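Side-chain contacts in uncharacterized protein (Aeromonas hydrophila J-1, PDB 6R1J), which forms the AhlC component of AHL, a tripartite alpha-pore-forming toxin, captured here in its soluble form: residues R112-Q115 / D116-L120; Q198-L201 / G202-A206; A253-T256 / E257-L261. The protein carries 3 engineered substitutions. One frame throughout, in Å; residues are numbered along the deposited sequence.

Interaction 1: residues R112-Q115 / D116-L120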
loop_
_atom_site.group_PDB
_atom_site.type_symbol
_atom_site.label_atom_id
_atom_site.label_comp_id
_atom_site.label_asym_id
_atom_site.label_seq_id
_atom_site.Cartn_x
_atom_site.Cartn_y
_atom_site.Cartn_z
ATOM N N ARG A 112 -22.030 -5.428 4.152
ATOM C CA ARG A 112 -22.434 -4.304 3.261
ATOM C C ARG A 112 -21.214 -3.409 3.071
ATOM O O ARG A 112 -20.986 -2.925 1.943
ATOM C CB ARG A 112 -23.673 -3.552 3.771
ATOM C CG ARG A 112 -24.978 -4.329 3.636
ATOM C CD ARG A 112 -26.200 -3.434 3.787
ATOM N NE ARG A 112 -26.092 -2.484 4.906
ATOM C CZ ARG A 112 -26.460 -2.771 6.166
ATOM N NH1 ARG A 112 -26.932 -3.965 6.467
ATOM N NH2 ARG A 112 -26.355 -1.871 7.127
ATOM N N ILE A 113 -20.412 -3.208 4.111
ATOM C CA ILE A 113 -19.159 -2.433 3.956
ATOM C C ILE A 113 -18.280 -3.136 2.927
ATOM O O ILE A 113 -17.801 -2.451 2.014
ATOM C CB ILE A 113 -18.385 -2.217 5.289
ATOM C CG1 ILE A 113 -19.269 -1.511 6.313
ATOM C CG2 ILE A 113 -17.135 -1.449 4.944
ATOM C CD1 ILE A 113 -18.566 -1.106 7.598
ATOM N N THR A 114 -18.064 -4.426 3.063
ATOM C CA THR A 114 -17.187 -5.185 2.122
ATOM C C THR A 114 -17.697 -5.054 0.668
ATOM O O THR A 114 -16.900 -4.808 -0.242
ATOM C CB THR A 114 -17.221 -6.673 2.447
ATOM O OG1 THR A 114 -16.881 -6.825 3.815
ATOM C CG2 THR A 114 -16.323 -7.506 1.562
ATOM N N GLN A 115 -18.998 -5.198 0.443
ATOM C CA GLN A 115 -19.582 -5.059 -0.935
ATOM C C GLN A 115 -19.368 -3.637 -1.462
ATOM O O GLN A 115 -18.890 -3.467 -2.627
ATOM C CB GLN A 115 -21.033 -5.578 -0.944
ATOM C CG GLN A 115 -21.117 -7.076 -0.657
ATOM C CD GLN A 115 -20.432 -7.906 -1.718
ATOM O OE1 GLN A 115 -20.501 -7.596 -2.901
ATOM N NE2 GLN A 115 -19.762 -8.979 -1.318
ATOM N N ASP A 116 -19.604 -2.599 -0.657
ATOM C CA ASP A 116 -19.374 -1.212 -1.092
ATOM C C ASP A 116 -17.872 -1.010 -1.354
ATOM O O ASP A 116 -17.493 -0.296 -2.312
ATOM C CB ASP A 116 -20.000 -0.221 -0.113
ATOM C CG ASP A 116 -21.525 -0.147 -0.225
ATOM O OD1 ASP A 116 -21.998 -0.135 -1.381
ATOM O OD2 ASP A 116 -22.217 -0.090 0.843
ATOM N N ASN A 117 -17.008 -1.622 -0.548
ATOM C CA ASN A 117 -15.544 -1.491 -0.776
ATOM C C ASN A 117 -15.159 -2.077 -2.137
ATOM O O ASN A 117 -14.417 -1.406 -2.860
ATOM C CB ASN A 117 -14.727 -2.186 0.305
ATOM C CG ASN A 117 -14.568 -1.309 1.528
ATOM O OD1 ASN A 117 -14.928 -0.128 1.500
ATOM N ND2 ASN A 117 -13.927 -1.832 2.563
ATOM N N ILE A 118 -15.582 -3.296 -2.412
ATOM C CA ILE A 118 -15.329 -3.951 -3.724
ATOM C C ILE A 118 -15.850 -3.035 -4.848
ATOM O O ILE A 118 -15.096 -2.788 -5.805
ATOM C CB ILE A 118 -15.943 -5.355 -3.703
ATOM C CG1 ILE A 118 -15.207 -6.218 -2.680
ATOM C CG2 ILE A 118 -15.917 -5.990 -5.080
ATOM C CD1 ILE A 118 -15.867 -7.525 -2.401
ATOM N N ALA A 119 -17.079 -2.508 -4.738
ATOM C CA ALA A 119 -17.684 -1.595 -5.749
ATOM C C ALA A 119 -16.784 -0.362 -5.897
ATOM O O ALA A 119 -16.510 0.049 -7.022
ATOM C CB ALA A 119 -19.115 -1.224 -5.379
ATOM N N LEU A 120 -16.287 0.226 -4.802
ATOM C CA LEU A 120 -15.375 1.393 -4.910
ATOM C C LEU A 120 -14.060 1.017 -5.618
ATOM O O LEU A 120 -13.577 1.862 -6.400
ATOM C CB LEU A 120 -15.079 1.969 -3.528
ATOM C CG LEU A 120 -16.192 2.822 -2.945
ATOM C CD1 LEU A 120 -15.815 3.260 -1.531
ATOM C CD2 LEU A 120 -16.489 4.015 -3.850
#
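Ile113 with Asn117, and Thr114 with Ile118, are i to i+4 pairs on neighbouring turns of helix 78-157, one of the long helices of this elongated alpha-helical bundle. The backbone bonds are those of a regular alpha helix. Asp116 N donates to Arg112 O, Asn117 N to Ile113 O at 2.8 Å, and Ala119 N to Gln115 O. The straightest is Ile118 N to Thr114 O, 3.0 Å long with an angle of 174° at the hydrogen.

Two polar side chains reach from this helix to its neighbours. Asn117 runs side by side with Ile113, both pointing the same way, and Ile113 CG2 lies 4.0 Å from Asn117 ND2. The OD1 end of that amide is hydrogen-bonded to Thr204 OG1 on helix 163-236; asparagine thus suits a buried position where one helix must pair with a polar group of the next. Asp116 points its carboxylate to the other neighbour, helix 28-70, where OD1 is bonded to Asn32. Its OD2 stays 6.1 Å from Arg112 NE, too far for a salt bridge along the turn, and the guanidinium is turned off in another direction.

The apolar contact lies on a different flank. Thr114 and Ile118 run side by side, with Thr114 CG2 4.0 Å from Ile118 CD1. Thr114 OG1 is bonded to Asn110 O within the same helix, and its methyl is the part that packs on the isoleucine. A second subunit approaches this flank, with its Ala132 on Thr114 and its Val125 on Ile118. The isoleucine also lies against the carbonyl of the preceding turn: Ile118 CG1 is 3.3 Å from Thr114 O.

Interaction 2: residues Q198-L201 / G202-A206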
loop_
_atom_site.group_PDB
_atom_site.type_symbol
_atom_site.label_atom_id
_atom_site.label_comp_id
_atom_site.label_asym_id
_atom_site.label_seq_id
_atom_site.Cartn_x
_atom_site.Cartn_y
_atom_site.Cartn_z
ATOM N N GLN A 198 -8.515 6.436 -2.647
ATOM C CA GLN A 198 -7.589 5.469 -1.982
ATOM C C GLN A 198 -7.562 5.787 -0.472
ATOM O O GLN A 198 -7.622 4.862 0.374
ATOM C CB GLN A 198 -6.195 5.571 -2.596
ATOM C CG GLN A 198 -6.114 5.008 -4.014
ATOM C CD GLN A 198 -4.819 5.386 -4.703
ATOM O OE1 GLN A 198 -4.220 6.423 -4.400
ATOM N NE2 GLN A 198 -4.372 4.565 -5.659
ATOM N N GLY A 199 -7.460 7.059 -0.118
ATOM C CA GLY A 199 -7.478 7.474 1.297
ATOM C C GLY A 199 -8.753 6.995 1.962
ATOM O O GLY A 199 -8.713 6.417 3.080
ATOM N N PHE A 200 -9.893 7.201 1.323
ATOM C CA PHE A 200 -11.198 6.778 1.888
ATOM C C PHE A 200 -11.245 5.261 2.072
ATOM O O PHE A 200 -11.675 4.750 3.109
ATOM C CB PHE A 200 -12.328 7.252 0.964
ATOM C CG PHE A 200 -13.671 6.863 1.477
ATOM C CD1 PHE A 200 -14.340 7.668 2.391
ATOM C CD2 PHE A 200 -14.314 5.732 0.991
ATOM C CE1 PHE A 200 -15.609 7.310 2.841
ATOM C CE2 PHE A 200 -15.583 5.389 1.444
ATOM C CZ PHE A 200 -16.231 6.178 2.364
ATOM N N LEU A 201 -10.870 4.511 1.043
ATOM C CA LEU A 201 -10.852 3.033 1.135
ATOM C C LEU A 201 -9.887 2.545 2.244
ATOM O O LEU A 201 -10.216 1.571 2.885
ATOM C CB LEU A 201 -10.454 2.457 -0.225
ATOM C CG LEU A 201 -11.614 2.309 -1.207
ATOM C CD1 LEU A 201 -11.109 2.051 -2.615
ATOM C CD2 LEU A 201 -12.534 1.186 -0.745
ATOM N N GLY A 202 -8.756 3.196 2.437
ATOM C CA GLY A 202 -7.839 2.901 3.571
ATOM C C GLY A 202 -8.578 3.020 4.902
ATOM O O GLY A 202 -8.470 2.118 5.740
ATOM N N GLN A 203 -9.426 4.028 5.058
ATOM C CA GLN A 203 -10.168 4.224 6.319
ATOM C C GLN A 203 -11.292 3.212 6.413
ATOM O O GLN A 203 -11.492 2.676 7.511
ATOM C CB GLN A 203 -10.676 5.655 6.435
ATOM C CG GLN A 203 -9.552 6.637 6.585
ATOM C CD GLN A 203 -8.766 6.311 7.830
ATOM O OE1 GLN A 203 -9.315 6.293 8.929
ATOM N NE2 GLN A 203 -7.488 6.044 7.637
ATOM N N THR A 204 -11.992 2.899 5.311
ATOM C CA THR A 204 -13.089 1.929 5.390
ATOM C C THR A 204 -12.505 0.529 5.577
ATOM O O THR A 204 -13.144 -0.266 6.252
ATOM C CB THR A 204 -14.100 2.019 4.232
ATOM O OG1 THR A 204 -13.516 1.629 3.020
ATOM C CG2 THR A 204 -14.589 3.424 4.004
ATOM N N THR A 205 -11.330 0.239 5.038
ATOM C CA THR A 205 -10.711 -1.099 5.244
ATOM C C THR A 205 -10.347 -1.221 6.739
ATOM O O THR A 205 -10.533 -2.289 7.313
ATOM C CB THR A 205 -9.477 -1.305 4.350
ATOM O OG1 THR A 205 -9.926 -1.194 3.000
ATOM C CG2 THR A 205 -8.810 -2.651 4.573
ATOM N N ALA A 206 -9.849 -0.148 7.332
ATOM C CA ALA A 206 -9.416 -0.170 8.747
ATOM C C ALA A 206 -10.662 -0.356 9.609
ATOM O O ALA A 206 -10.645 -1.131 10.566
ATOM C CB ALA A 206 -8.647 1.074 9.058
HETATM O O HOH W 1 -6.639 6.053 4.784
#
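Mid-way along helix 163-236, Phe200 and Thr204 form an i to i+4 CH-pi pair on the side of the helix that faces the bundle interior. The methyl of Thr204 sits over one face of the phenyl ring, CG2 being 3.8 Å from the ring centroid of Phe200 and 27° off the normal, displaced toward the rim so that its nearest ring atom is CE2, at 3.4 Å. The two rotamers bring the groups together: Phe200 swings its ring opposite its backbone N (chi1 -180°), while Thr204 (chi1 68°) sets CG2 beside its own N, facing the ring. Thr204 OG1 lies 3.9 Å from Leu201 CD2 and has its partner, Asn117, on helix 78-157. Around the ring gather Ile20, Ile33 and Phe23, the last in a T-shaped stack.

Polar contacts occupy the other flanks. Leu201 O is gripped twice, by Thr205 N and by Thr205 OG1, each at 2.8 Å and from opposite faces of the carbonyl plane. Gly199 O accepts Gln203 N, and a water that donates to this carbonyl at 2.7 Å also accepts from Gln203 NE2 at 3.0 Å. Gly199 of a third subunit packs against Gln203.

Chemically, threonine serves two purposes here: in Thr204 the methyl packs on the Phe200 ring in the bundle interior while the hydroxyl reaches a neighbouring helix, and in Thr205 the hydroxyl bonds back to the carbonyl one turn earlier, which holds its rotamer and gives that oxygen a second donor.

Interaction 3: residues A253-T256 / E257-L261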
loop_
_atom_site.group_PDB
_atom_site.type_symbol
_atom_site.label_atom_id
_atom_site.label_comp_id
_atom_site.label_asym_id
_atom_site.label_seq_id
_atom_site.Cartn_x
_atom_site.Cartn_y
_atom_site.Cartn_z
ATOM N N ALA A 253 -16.612 -28.419 34.452
ATOM C CA ALA A 253 -16.466 -28.046 33.027
ATOM C C ALA A 253 -17.237 -26.761 32.782
ATOM O O ALA A 253 -16.643 -25.824 32.169
ATOM C CB ALA A 253 -16.926 -29.179 32.104
ATOM N N ALA A 254 -18.497 -26.667 33.231
ATOM C CA ALA A 254 -19.316 -25.449 33.045
ATOM C C ALA A 254 -18.601 -24.242 33.675
ATOM O O ALA A 254 -18.642 -23.110 33.113
ATOM C CB ALA A 254 -20.644 -25.597 33.666
ATOM N N LEU A 255 -17.983 -24.431 34.846
ATOM C CA LEU A 255 -17.359 -23.281 35.538
ATOM C C LEU A 255 -16.171 -22.777 34.698
ATOM O O LEU A 255 -15.995 -21.558 34.650
ATOM C CB LEU A 255 -16.975 -23.683 36.970
ATOM C CG LEU A 255 -16.309 -22.579 37.799
ATOM C CD1 LEU A 255 -17.235 -21.377 37.959
ATOM C CD2 LEU A 255 -15.891 -23.144 39.161
ATOM N N THR A 256 -15.394 -23.637 34.048
ATOM C CA THR A 256 -14.299 -23.193 33.138
ATOM C C THR A 256 -14.881 -22.313 32.024
ATOM O O THR A 256 -14.233 -21.294 31.659
ATOM C CB THR A 256 -13.452 -24.329 32.536
ATOM O OG1 THR A 256 -14.178 -25.064 31.545
ATOM C CG2 THR A 256 -12.892 -25.274 33.581
ATOM N N GLU A 257 -16.072 -22.637 31.513
ATOM C CA GLU A 257 -16.664 -21.885 30.369
ATOM C C GLU A 257 -17.137 -20.543 30.902
ATOM O O GLU A 257 -16.903 -19.522 30.228
ATOM C CB GLU A 257 -17.772 -22.692 29.667
ATOM C CG GLU A 257 -17.293 -24.040 29.126
ATOM C CD GLU A 257 -16.234 -23.968 28.031
ATOM O OE1 GLU A 257 -15.953 -22.867 27.546
ATOM O OE2 GLU A 257 -15.651 -25.005 27.697
ATOM N N VAL A 258 -17.778 -20.527 32.082
ATOM C CA VAL A 258 -18.233 -19.259 32.712
ATOM C C VAL A 258 -17.034 -18.332 32.871
ATOM O O VAL A 258 -17.170 -17.158 32.571
ATOM C CB VAL A 258 -18.918 -19.473 34.069
ATOM C CG1 VAL A 258 -19.128 -18.154 34.798
ATOM C CG2 VAL A 258 -20.230 -20.194 33.887
ATOM N N ARG A 259 -15.908 -18.843 33.358
ATOM C CA ARG A 259 -14.692 -18.005 33.563
ATOM C C ARG A 259 -14.126 -17.583 32.203
ATOM O O ARG A 259 -13.563 -16.491 32.098
ATOM C CB ARG A 259 -13.686 -18.778 34.418
ATOM C CG ARG A 259 -14.207 -18.854 35.844
ATOM C CD ARG A 259 -13.287 -19.461 36.865
ATOM N NE ARG A 259 -13.921 -19.213 38.164
ATOM C CZ ARG A 259 -13.757 -19.995 39.203
ATOM N NH1 ARG A 259 -13.018 -21.067 39.052
ATOM N NH2 ARG A 259 -14.357 -19.739 40.352
ATOM N N THR A 260 -14.215 -18.435 31.190
ATOM C CA THR A 260 -13.824 -18.037 29.816
ATOM C C THR A 260 -14.647 -16.816 29.414
ATOM O O THR A 260 -14.077 -15.868 28.897
ATOM C CB THR A 260 -13.864 -19.222 28.854
ATOM O OG1 THR A 260 -12.980 -20.187 29.420
ATOM C CG2 THR A 260 -13.392 -18.860 27.453
ATOM N N LEU A 261 -15.960 -16.804 29.605
ATOM C CA LEU A 261 -16.773 -15.624 29.201
ATOM C C LEU A 261 -16.256 -14.348 29.866
ATOM O O LEU A 261 -16.255 -13.255 29.233
ATOM C CB LEU A 261 -18.205 -15.820 29.678
ATOM C CG LEU A 261 -19.067 -16.791 28.919
ATOM C CD1 LEU A 261 -20.393 -16.939 29.641
ATOM C CD2 LEU A 261 -19.270 -16.339 27.473
#
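Arg259 lies over Leu255 one turn earlier on helix 244-264, the short last helix of the bundle, and the backbone bond from Arg259 N to Leu255 O joins the same two residues. Starting at the root, Arg259 CB is 3.6 Å from Leu255 O and CG 3.5 Å from that same oxygen. With CG beside its own backbone N (chi1 -71°), the chain then runs extended to NE, which lies 4.0 Å from Leu255 CD1 and makes a salt bridge with Glu63 on helix 28-70. From NE on, the guanidinium is laid across the leucine: CZ is 3.8 Å from Leu255 CD2, and NH1 comes nearest, 3.5 Å from that methyl, which lies over one face, displaced toward the rim. Leucine suits this place because its branched end offers an apolar surface to the face while NE is bonded to Glu63.

On another flank Glu257 reaches Lys152 of a third subunit in a salt bridge, and Thr260 lies near the sodium ion bound by Thr224 and Asp264. Thr260 OG1, also paired with Gln177 of the third subunit, donates to Thr256 O at 2.8 Å; Thr256 OG1 donates to Ala253 O at 2.7 Å, in the carbonyl plane and on a lone pair.

How the interactions relate
From the N terminus, interaction 1 comes first, on helix 78-157, then interaction 2 on helix 163-236 and interaction 3 on helix 244-264. Each joins consecutive turns of one helix, so none closes a loop, and the three follow in series without nesting or crossing. Interactions 1 and 2 meet side by side: Asn117 OD1 and Thr204 OG1 are 2.7 Å apart, and Leu120 CD1 packs 3.7 Å from Phe200 CE2, tying two successive helices together. Interaction 3 stands apart, its centre about 39 Å from that of interaction 2, yet both touch the third subunit, whereas interaction 1 meets the second.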